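Phosphatidylinositol-specific phospholipase C1 (Streptomyces antibioticus, PDB 3H4X) is a bacterial phospholipase C of the calcium-dependent phosphoinositide-specific family, a single-chain enzyme built round a closed beta/alpha barrel. Local coordinates at residues E60-L68 / R73-G81; H121-D132 / K188-E199. One frame throughout, in Å; residues are numbered along the deposited sequence. Where two conformers were deposited one is given.

Interaction 1 (E60-L68 / R73-G81); sequences ELDLWSNAL and RVSHSNPLG. With EOH (ethanol), chain H; EOH (ethanol), chain T.
The indole of W64 is wrapped by the chain that turns around it, from S75 to P79. P79 CD sits over the six-membered ring, 3.5 Å from its centroid and 18° off the normal, a close CH-pi contact. N78 CA lies over the same ring as a second, longer CH-pi partner. At the rim, W64 NE1 donates to S75 O at 2.8 Å, with 168° at the hydrogen. The acceptor lies in the indole plane, but the N-H meets the carbonyl from above its own plane. The bond at the rim and the proline over the face together restrict the tilt of the ring.

The backbones form a short antiparallel hairpin that branches from the C-terminal end of barrel strand 58-64. W64 and R73 are its hydrogen-bonded pair, and their CB atoms lie next to each other. L63 and V74 are the non-hydrogen-bonded pair, and they touch through L63 CD2 and V74 CG2 at 3.6 Å.

R73 bends at chi2 (-65°) and lays its guanidinium across A67 CB, which covers one face. R73 NH2 then donates to L68 O at 2.7 Å, close to the guanidinium plane. R73 NH1 reaches G81 O at 2.9 Å. One side chain thus ties both outgoing loops. D62 OD2 bonds to Y40 and shares a water with H76 O.

Interaction 2 (H121-D132 / K188-E199); sequences HRPILLKIEMKD and KFLFELIPGTVE. With EOH (ethanol), chain T.
I124 to M130 pairs in parallel with F189 to P195. The backbone bonds pass from one strand to the other and back, from I124 N to K188 O at one end to M130 N to I194 O at the other. I128 N to E192 O is short, at 2.7 Å. These are two neighbouring strands of the beta/alpha barrel.

Apolar contacts fill the face of L126 and I128. L126 CB packs on F191 CD1 at 3.7 Å, and its CD2 reaches F189 CD1. L193 CD2 touches M130 CG at 3.6 Å. Helix 104-117 covers L126 and F189 on this side.

The other face mixes K127, E129 and E192 with L125, L190 and I194. L125 CD1 packs on L190 CB. K127 is extended (chi1 171°) and runs beside E192, whose OE1 lies 3.4 Å from K127 CG. K127 NZ forms a salt bridge with D260 and donates to an ethanol at 2.8 Å. At the C-terminal ends, E129 OE2 accepts from T197 N at 3.1 Å and forms a salt bridge with K131 NZ at 2.8 Å. The two donors come from opposite faces of the carboxylate. K131 NZ also bonds to T197 OG1.

E192 OE1 is buried with no polar partner. Aliphatic carbons of K127 line it, while the amino end of K127 goes on to D260 and the ethanol. The two side chains therefore run side by side without bonding to each other.

Interaction 2 lies at the heart of the chain and interaction 1 nearer the surface, with the centres of the two contacts about 13 Å apart. Both belong to one sheet, because strand 58-64 is the neighbour of strand 124-130. L61 N probably bonds to K127 O across that seam, and S65 N bonds to D132 OD1 where the strands end. The chemistry follows the place. The buried pair 121-132/188-199 is long and parallel, with apolar packing on one face and a mix of charged and apolar groups on the other. The hairpin 60-68/73-81 is short and antiparallel, and relies on one indole and one arginine. One ethanol spans both: it bonds to K127, and weakly to E60.

Interaction 1 (E60-L68 / R73-G81)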
loop_
_atom_site.group_PDB
_atom_site.type_symbol
_atom_site.label_atom_id
_atom_site.label_comp_id
_atom_site.label_asym_id
_atom_site.label_seq_id
_atom_site.Cartn_x
_atom_site.Cartn_y
_atom_site.Cartn_z
ATOM N N GLU A 60 1.378 5.494 3.459
ATOM C CA GLU A 60 -0.054 5.376 3.245
ATOM C C GLU A 60 -0.688 6.702 2.839
ATOM O O GLU A 60 -0.357 7.761 3.386
ATOM C CB GLU A 60 -0.707 4.808 4.494
ATOM C CG GLU A 60 -2.164 4.453 4.335
ATOM C CD GLU A 60 -2.731 3.866 5.604
ATOM O OE1 GLU A 60 -1.965 3.724 6.583
ATOM O OE2 GLU A 60 -3.935 3.549 5.626
ATOM N N LEU A 61 -1.597 6.614 1.870
ATOM C CA LEU A 61 -2.306 7.757 1.297
ATOM C C LEU A 61 -3.805 7.514 1.336
ATOM O O LEU A 61 -4.261 6.406 1.042
ATOM C CB LEU A 61 -1.921 7.932 -0.173
ATOM C CG LEU A 61 -0.461 8.174 -0.526
ATOM C CD1 LEU A 61 -0.290 8.294 -2.028
ATOM C CD2 LEU A 61 0.041 9.422 0.170
ATOM N N ASP A 62 -4.565 8.556 1.666
ATOM C CA ASP A 62 -6.029 8.514 1.638
ATOM C C ASP A 62 -6.535 9.284 0.422
ATOM O O ASP A 62 -6.259 10.480 0.291
ATOM C CB ASP A 62 -6.610 9.138 2.910
ATOM C CG ASP A 62 -6.328 8.317 4.155
ATOM O OD1 ASP A 62 -6.247 7.075 4.059
ATOM O OD2 ASP A 62 -6.198 8.914 5.240
ATOM N N LEU A 63 -7.262 8.599 -0.460
ATOM C CA LEU A 63 -7.787 9.201 -1.685
ATOM C C LEU A 63 -9.301 9.215 -1.692
ATOM O O LEU A 63 -9.952 8.318 -1.154
ATOM C CB LEU A 63 -7.326 8.433 -2.922
ATOM C CG LEU A 63 -5.836 8.411 -3.232
ATOM C CD1 LEU A 63 -5.613 7.765 -4.592
ATOM C CD2 LEU A 63 -5.230 9.808 -3.182
ATOM N N TRP A 64 -9.854 10.225 -2.351
ATOM C CA TRP A 64 -11.297 10.361 -2.507
ATOM C C TRP A 64 -11.643 10.454 -3.988
ATOM O O TRP A 64 -11.097 11.299 -4.702
ATOM C CB TRP A 64 -11.799 11.608 -1.785
ATOM C CG TRP A 64 -11.483 11.630 -0.327
ATOM C CD1 TRP A 64 -10.264 11.858 0.249
ATOM C CD2 TRP A 64 -12.405 11.435 0.748
ATOM N NE1 TRP A 64 -10.372 11.803 1.618
ATOM C CE2 TRP A 64 -11.677 11.549 1.950
ATOM C CE3 TRP A 64 -13.777 11.173 0.813
ATOM C CZ2 TRP A 64 -12.276 11.411 3.200
ATOM C CZ3 TRP A 64 -14.367 11.039 2.055
ATOM C CH2 TRP A 64 -13.618 11.157 3.231
ATOM N N SER A 65 -12.551 9.592 -4.440
ATOM C CA SER A 65 -12.936 9.543 -5.849
ATOM C C SER A 65 -14.309 10.140 -6.120
ATOM O O SER A 65 -14.646 10.404 -7.272
ATOM C CB SER A 65 -12.971 8.099 -6.360
ATOM O OG SER A 65 -11.826 7.358 -6.001
ATOM N N ASN A 66 -15.112 10.304 -5.073
ATOM C CA ASN A 66 -16.507 10.703 -5.245
ATOM C C ASN A 66 -16.808 12.127 -4.790
ATOM O O ASN A 66 -17.971 12.517 -4.651
ATOM C CB ASN A 66 -17.441 9.689 -4.584
ATOM C CG ASN A 66 -17.568 8.418 -5.393
ATOM O OD1 ASN A 66 -18.222 8.399 -6.437
ATOM N ND2 ASN A 66 -16.927 7.349 -4.930
ATOM N N ALA A 67 -15.760 12.905 -4.556
ATOM C CA ALA A 67 -15.936 14.336 -4.368
ATOM C C ALA A 67 -16.327 14.945 -5.711
ATOM O O ALA A 67 -16.210 14.299 -6.757
ATOM C CB ALA A 67 -14.666 14.968 -3.835
ATOM N N LEU A 68 -16.807 16.183 -5.681
ATOM C CA LEU A 68 -17.266 16.835 -6.900
ATOM C C LEU A 68 -16.092 17.308 -7.748
ATOM O O LEU A 68 -15.003 17.569 -7.234
ATOM C CB LEU A 68 -18.197 18.006 -6.565
ATOM C CG LEU A 68 -19.454 17.656 -5.767
ATOM C CD1 LEU A 68 -20.320 18.886 -5.571
ATOM C CD2 LEU A 68 -20.238 16.558 -6.461
ATOM N N ARG A 73 -8.855 13.384 -4.733
ATOM C CA ARG A 73 -8.410 14.224 -3.630
ATOM C C ARG A 73 -7.519 13.447 -2.678
ATOM O O ARG A 73 -7.735 12.256 -2.448
ATOM C CB ARG A 73 -9.601 14.758 -2.837
ATOM C CG ARG A 73 -10.760 15.243 -3.671
ATOM C CD ARG A 73 -10.398 16.461 -4.496
ATOM N NE ARG A 73 -11.610 17.017 -5.089
ATOM C CZ ARG A 73 -12.414 17.875 -4.469
ATOM N NH1 ARG A 73 -12.114 18.303 -3.252
ATOM N NH2 ARG A 73 -13.511 18.314 -5.070
ATOM N N VAL A 74 -6.538 14.136 -2.107
ATOM C CA VAL A 74 -5.740 13.586 -1.026
ATOM C C VAL A 74 -6.125 14.342 0.237
ATOM O O VAL A 74 -5.937 15.559 0.317
ATOM C CB VAL A 74 -4.236 13.764 -1.283
ATOM C CG1 VAL A 74 -3.431 13.214 -0.116
ATOM C CG2 VAL A 74 -3.841 13.089 -2.592
ATOM N N SER A 75 -6.689 13.635 1.211
ATOM C CA SER A 75 -7.189 14.277 2.420
ATOM C C SER A 75 -7.548 13.226 3.456
ATOM O O SER A 75 -8.082 12.169 3.116
ATOM C CB SER A 75 -8.436 15.112 2.095
ATOM O OG SER A 75 -8.856 15.904 3.200
ATOM N N HIS A 76 -7.267 13.518 4.720
ATOM C CA HIS A 76 -7.677 12.630 5.796
ATOM C C HIS A 76 -9.187 12.691 6.006
ATOM O O HIS A 76 -9.864 11.666 6.073
ATOM C CB HIS A 76 -6.966 12.992 7.097
ATOM C CG HIS A 76 -7.372 12.136 8.254
ATOM N ND1 HIS A 76 -6.700 10.982 8.595
ATOM C CD2 HIS A 76 -8.395 12.250 9.134
ATOM C CE1 HIS A 76 -7.284 10.429 9.644
ATOM N NE2 HIS A 76 -8.315 11.178 9.989
ATOM N N SER A 77 -9.706 13.909 6.115
ATOM C CA SER A 77 -11.118 14.131 6.371
ATOM C C SER A 77 -11.835 14.504 5.084
ATOM O O SER A 77 -11.200 14.688 4.035
ATOM C CB SER A 77 -11.286 15.217 7.434
ATOM O OG SER A 77 -10.727 14.787 8.663
ATOM N N ASN A 78 -13.158 14.596 5.157
ATOM C CA ASN A 78 -13.953 14.949 3.997
ATOM C C ASN A 78 -13.302 16.112 3.261
ATOM O O ASN A 78 -13.109 17.180 3.838
ATOM C CB ASN A 78 -15.367 15.325 4.423
ATOM C CG ASN A 78 -16.291 15.482 3.246
ATOM O OD1 ASN A 78 -16.187 14.746 2.266
ATOM N ND2 ASN A 78 -17.194 16.449 3.325
ATOM N N PRO A 79 -12.947 15.915 1.984
ATOM C CA PRO A 79 -12.094 16.927 1.366
ATOM C C PRO A 79 -12.771 18.255 1.046
ATOM O O PRO A 79 -13.924 18.303 0.617
ATOM C CB PRO A 79 -11.606 16.250 0.079
ATOM C CG PRO A 79 -12.584 15.171 -0.192
ATOM C CD PRO A 79 -13.106 14.718 1.141
ATOM N N LEU A 80 -12.025 19.324 1.278
ATOM C CA LEU A 80 -12.358 20.639 0.772
ATOM C C LEU A 80 -11.088 21.057 0.050
ATOM O O LEU A 80 -10.105 21.449 0.676
ATOM C CB LEU A 80 -12.687 21.596 1.915
ATOM C CG LEU A 80 -13.453 22.864 1.527
ATOM C CD1 LEU A 80 -13.898 23.620 2.772
ATOM C CD2 LEU A 80 -12.645 23.766 0.601
ATOM N N GLY A 81 -11.100 20.919 -1.270
ATOM C CA GLY A 81 -9.859 20.921 -2.029
ATOM C C GLY A 81 -9.072 19.666 -1.681
ATOM O O GLY A 81 -9.558 18.546 -1.853
HETATM C C1 EOH H . -18.119 12.680 -8.918
HETATM C C2 EOH H . -18.499 12.263 -10.334
HETATM O O EOH H . -17.940 14.074 -8.813
HETATM C C1 EOH T . -5.954 0.093 7.376
HETATM C C2 EOH T . -7.219 0.345 8.195
HETATM O O EOH T . -5.011 1.139 7.484
HETATM O O HOH W 1 -8.689 9.130 6.586
#

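Interaction 2 (H121-D132 / K188-E199)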
loop_
_atom_site.group_PDB
_atom_site.type_symbol
_atom_site.label_atom_id
_atom_site.label_comp_id
_atom_site.label_asym_id
_atom_site.label_seq_id
_atom_site.Cartn_x
_atom_site.Cartn_y
_atom_site.Cartn_z
ATOM N N HIS A 121 16.739 3.409 -5.660
ATOM C CA HIS A 121 16.163 3.575 -4.329
ATOM C C HIS A 121 15.507 2.291 -3.828
ATOM O O HIS A 121 15.165 1.406 -4.609
ATOM C CB HIS A 121 15.164 4.742 -4.287
ATOM C CG HIS A 121 13.993 4.594 -5.215
ATOM N ND1 HIS A 121 12.917 3.774 -4.942
ATOM C CD2 HIS A 121 13.715 5.196 -6.396
ATOM C CE1 HIS A 121 12.036 3.868 -5.924
ATOM N NE2 HIS A 121 12.494 4.726 -6.818
ATOM N N ARG A 122 15.340 2.191 -2.517
ATOM C CA ARG A 122 14.625 1.067 -1.930
ATOM C C ARG A 122 13.233 0.951 -2.548
ATOM O O ARG A 122 12.616 1.958 -2.896
ATOM C CB ARG A 122 14.482 1.278 -0.427
ATOM C CG ARG A 122 13.474 2.367 -0.073
ATOM C CD ARG A 122 13.629 2.844 1.357
ATOM N NE ARG A 122 12.525 3.709 1.753
ATOM C CZ ARG A 122 12.443 5.011 1.489
ATOM N NH1 ARG A 122 13.405 5.631 0.816
ATOM N NH2 ARG A 122 11.388 5.699 1.901
ATOM N N PRO A 123 12.716 -0.276 -2.678
ATOM C CA PRO A 123 11.338 -0.390 -3.151
ATOM C C PRO A 123 10.387 0.222 -2.127
ATOM O O PRO A 123 10.573 0.044 -0.920
ATOM C CB PRO A 123 11.124 -1.901 -3.256
ATOM C CG PRO A 123 12.118 -2.490 -2.305
ATOM C CD PRO A 123 13.312 -1.582 -2.348
ATOM N N ILE A 124 9.376 0.937 -2.605
ATOM C CA ILE A 124 8.432 1.602 -1.720
ATOM C C ILE A 124 7.019 1.190 -2.089
ATOM O O ILE A 124 6.628 1.244 -3.255
ATOM C CB ILE A 124 8.579 3.138 -1.779
ATOM C CG1 ILE A 124 9.945 3.550 -1.217
ATOM C CG2 ILE A 124 7.445 3.816 -1.022
ATOM C CD1 ILE A 124 10.289 5.007 -1.428
ATOM N N LEU A 125 6.262 0.764 -1.084
ATOM C CA LEU A 125 4.860 0.424 -1.260
ATOM C C LEU A 125 4.011 1.622 -0.879
ATOM O O LEU A 125 4.101 2.124 0.248
ATOM C CB LEU A 125 4.493 -0.778 -0.387
ATOM C CG LEU A 125 3.025 -1.217 -0.411
ATOM C CD1 LEU A 125 2.572 -1.581 -1.821
ATOM C CD2 LEU A 125 2.781 -2.380 0.547
ATOM N N LEU A 126 3.213 2.094 -1.830
ATOM C CA LEU A 126 2.214 3.117 -1.556
ATOM C C LEU A 126 0.911 2.418 -1.249
ATOM O O LEU A 126 0.302 1.795 -2.130
ATOM C CB LEU A 126 2.006 4.026 -2.763
ATOM C CG LEU A 126 3.154 4.956 -3.124
ATOM C CD1 LEU A 126 3.728 5.607 -1.879
ATOM C CD2 LEU A 126 4.220 4.170 -3.860
ATOM N N LYS A 127 0.492 2.500 0.004
ATOM C CA LYS A 127 -0.769 1.928 0.403
ATOM C C LYS A 127 -1.832 2.987 0.234
ATOM O O LYS A 127 -1.753 4.061 0.829
ATOM C CB LYS A 127 -0.710 1.469 1.852
ATOM C CG LYS A 127 -2.053 1.049 2.407
ATOM C CD LYS A 127 -1.923 0.551 3.824
ATOM C CE LYS A 127 -3.278 0.452 4.489
ATOM N NZ LYS A 127 -3.178 -0.165 5.839
ATOM N N ILE A 128 -2.824 2.678 -0.587
ATOM C CA ILE A 128 -3.874 3.622 -0.893
ATOM C C ILE A 128 -5.172 3.145 -0.273
ATOM O O ILE A 128 -5.676 2.069 -0.618
ATOM C CB ILE A 128 -4.084 3.716 -2.408
ATOM C CG1 ILE A 128 -2.752 3.963 -3.129
ATOM C CG2 ILE A 128 -5.171 4.736 -2.734
ATOM C CD1 ILE A 128 -2.078 5.242 -2.765
ATOM N N GLU A 129 -5.713 3.933 0.649
ATOM C CA GLU A 129 -7.072 3.703 1.104
ATOM C C GLU A 129 -7.997 4.557 0.257
ATOM O O GLU A 129 -7.898 5.790 0.258
ATOM C CB GLU A 129 -7.245 4.042 2.587
ATOM C CG GLU A 129 -8.690 3.853 3.052
ATOM C CD GLU A 129 -8.914 4.143 4.528
ATOM O OE1 GLU A 129 -8.000 3.903 5.343
ATOM O OE2 GLU A 129 -10.028 4.593 4.878
ATOM N N MET A 130 -8.888 3.901 -0.478
ATOM C CA MET A 130 -9.883 4.603 -1.272
ATOM C C MET A 130 -11.034 4.936 -0.333
ATOM O O MET A 130 -11.964 4.139 -0.161
ATOM C CB MET A 130 -10.357 3.725 -2.429
ATOM C CG MET A 130 -9.258 3.307 -3.392
ATOM S SD MET A 130 -8.426 4.697 -4.179
ATOM C CE MET A 130 -9.833 5.764 -4.464
ATOM N N LYS A 131 -10.947 6.103 0.300
ATOM C CA LYS A 131 -11.853 6.470 1.391
ATOM C C LYS A 131 -13.308 6.201 1.046
ATOM O O LYS A 131 -14.063 5.636 1.849
ATOM C CB LYS A 131 -11.683 7.949 1.754
ATOM C CG LYS A 131 -10.336 8.318 2.344
ATOM C CD LYS A 131 -10.000 7.514 3.578
ATOM C CE LYS A 131 -10.981 7.770 4.695
ATOM N NZ LYS A 131 -10.496 7.152 5.965
ATOM N N ASP A 132 -13.691 6.622 -0.154
ATOM C CA ASP A 132 -15.068 6.533 -0.612
ATOM C C ASP A 132 -15.205 5.614 -1.824
ATOM O O ASP A 132 -16.148 5.741 -2.606
ATOM C CB ASP A 132 -15.608 7.932 -0.938
ATOM C CG ASP A 132 -14.769 8.661 -1.983
ATOM O OD1 ASP A 132 -13.772 8.082 -2.468
ATOM O OD2 ASP A 132 -15.101 9.815 -2.333
ATOM N N LYS A 188 11.820 0.722 -7.665
ATOM C CA LYS A 188 10.420 0.414 -7.960
ATOM C C LYS A 188 9.451 0.943 -6.914
ATOM O O LYS A 188 9.765 1.028 -5.723
ATOM C CB LYS A 188 10.206 -1.095 -8.106
ATOM C CG LYS A 188 11.004 -1.729 -9.231
ATOM C CD LYS A 188 10.519 -1.281 -10.600
ATOM C CE LYS A 188 11.407 -1.861 -11.698
ATOM N NZ LYS A 188 10.924 -1.508 -13.057
ATOM N N PHE A 189 8.259 1.280 -7.391
ATOM C CA PHE A 189 7.113 1.536 -6.538
ATOM C C PHE A 189 6.111 0.418 -6.734
ATOM O O PHE A 189 5.931 -0.089 -7.846
ATOM C CB PHE A 189 6.426 2.846 -6.920
ATOM C CG PHE A 189 7.259 4.068 -6.674
ATOM C CD1 PHE A 189 7.566 4.476 -5.386
ATOM C CD2 PHE A 189 7.715 4.828 -7.735
ATOM C CE1 PHE A 189 8.331 5.615 -5.168
ATOM C CE2 PHE A 189 8.476 5.964 -7.521
ATOM C CZ PHE A 189 8.783 6.356 -6.237
ATOM N N LEU A 190 5.444 0.054 -5.649
ATOM C CA LEU A 190 4.315 -0.850 -5.709
ATOM C C LEU A 190 3.129 -0.138 -5.081
ATOM O O LEU A 190 3.305 0.789 -4.285
ATOM C CB LEU A 190 4.620 -2.154 -4.968
ATOM C CG LEU A 190 5.786 -2.976 -5.535
ATOM C CD1 LEU A 190 7.127 -2.520 -4.969
ATOM C CD2 LEU A 190 5.589 -4.457 -5.273
ATOM N N PHE A 191 1.925 -0.565 -5.443
ATOM C CA PHE A 191 0.713 0.020 -4.894
ATOM C C PHE A 191 -0.174 -1.062 -4.302
ATOM O O PHE A 191 -0.342 -2.128 -4.897
ATOM C CB PHE A 191 -0.065 0.770 -5.980
ATOM C CG PHE A 191 0.596 2.033 -6.433
ATOM C CD1 PHE A 191 0.240 3.250 -5.881
ATOM C CD2 PHE A 191 1.577 2.008 -7.408
ATOM C CE1 PHE A 191 0.854 4.417 -6.281
ATOM C CE2 PHE A 191 2.193 3.176 -7.814
ATOM C CZ PHE A 191 1.828 4.381 -7.249
ATOM N N GLU A 192 -0.736 -0.771 -3.134
ATOM C CA GLU A 192 -1.731 -1.611 -2.470
ATOM C C GLU A 192 -3.020 -0.803 -2.360
ATOM O O GLU A 192 -2.975 0.382 -2.039
ATOM C CB GLU A 192 -1.253 -1.978 -1.059
ATOM C CG GLU A 192 -2.314 -2.662 -0.198
ATOM C CD GLU A 192 -2.024 -2.612 1.300
ATOM O OE1 GLU A 192 -0.985 -2.053 1.722
ATOM O OE2 GLU A 192 -2.866 -3.137 2.064
ATOM N N LEU A 193 -4.160 -1.429 -2.631
ATOM C CA LEU A 193 -5.454 -0.774 -2.455
ATOM C C LEU A 193 -6.258 -1.443 -1.348
ATOM O O LEU A 193 -6.372 -2.670 -1.323
ATOM C CB LEU A 193 -6.269 -0.867 -3.747
ATOM C CG LEU A 193 -5.890 0.087 -4.876
ATOM C CD1 LEU A 193 -6.420 -0.402 -6.216
ATOM C CD2 LEU A 193 -6.413 1.488 -4.580
ATOM N N ILE A 194 -6.823 -0.647 -0.442
ATOM C CA ILE A 194 -7.842 -1.150 0.481
ATOM C C ILE A 194 -9.100 -0.301 0.395
ATOM O O ILE A 194 -9.045 0.873 0.012
ATOM C CB ILE A 194 -7.372 -1.205 1.961
ATOM C CG1 ILE A 194 -6.999 0.185 2.487
ATOM C CG2 ILE A 194 -6.238 -2.201 2.136
ATOM C CD1 ILE A 194 -6.985 0.267 4.008
ATOM N N PRO A 195 -10.251 -0.899 0.742
ATOM C CA PRO A 195 -11.487 -0.134 0.820
ATOM C C PRO A 195 -11.413 0.876 1.956
ATOM O O PRO A 195 -10.637 0.704 2.903
ATOM C CB PRO A 195 -12.553 -1.198 1.126
ATOM C CG PRO A 195 -11.930 -2.502 0.790
ATOM C CD PRO A 195 -10.464 -2.320 1.060
ATOM N N GLY A 196 -12.232 1.917 1.868
ATOM C CA GLY A 196 -12.149 3.028 2.804
ATOM C C GLY A 196 -13.240 3.054 3.853
ATOM O O GLY A 196 -14.253 2.357 3.743
ATOM N N THR A 197 -13.035 3.878 4.871
ATOM C CA THR A 197 -13.981 3.976 5.976
ATOM C C THR A 197 -15.348 4.504 5.548
ATOM O O THR A 197 -16.368 4.135 6.129
ATOM C CB THR A 197 -13.431 4.859 7.109
ATOM O OG1 THR A 197 -13.100 6.153 6.592
ATOM C CG2 THR A 197 -12.188 4.229 7.712
ATOM N N VAL A 198 -15.376 5.366 4.538
ATOM C CA VAL A 198 -16.641 5.942 4.084
ATOM C C VAL A 198 -17.490 4.937 3.310
ATOM O O VAL A 198 -18.711 4.888 3.480
ATOM C CB VAL A 198 -16.427 7.207 3.241
ATOM C CG1 VAL A 198 -17.766 7.796 2.821
ATOM C CG2 VAL A 198 -15.621 8.223 4.027
ATOM N N GLU A 199 -16.860 4.130 2.459
ATOM C CA GLU A 199 -17.633 3.137 1.717
ATOM C C GLU A 199 -18.053 1.989 2.638
ATOM O O GLU A 199 -19.028 1.291 2.369
ATOM C CB GLU A 199 -16.911 2.659 0.444
ATOM C CG GLU A 199 -15.769 1.693 0.662
ATOM C CD GLU A 199 -14.994 1.390 -0.618
ATOM O OE1 GLU A 199 -15.610 1.104 -1.672
ATOM O OE2 GLU A 199 -13.754 1.423 -0.557
HETATM C C1 EOH T . -5.954 0.093 7.376
HETATM C C2 EOH T . -7.219 0.345 8.195
HETATM O O EOH T . -5.011 1.139 7.484
#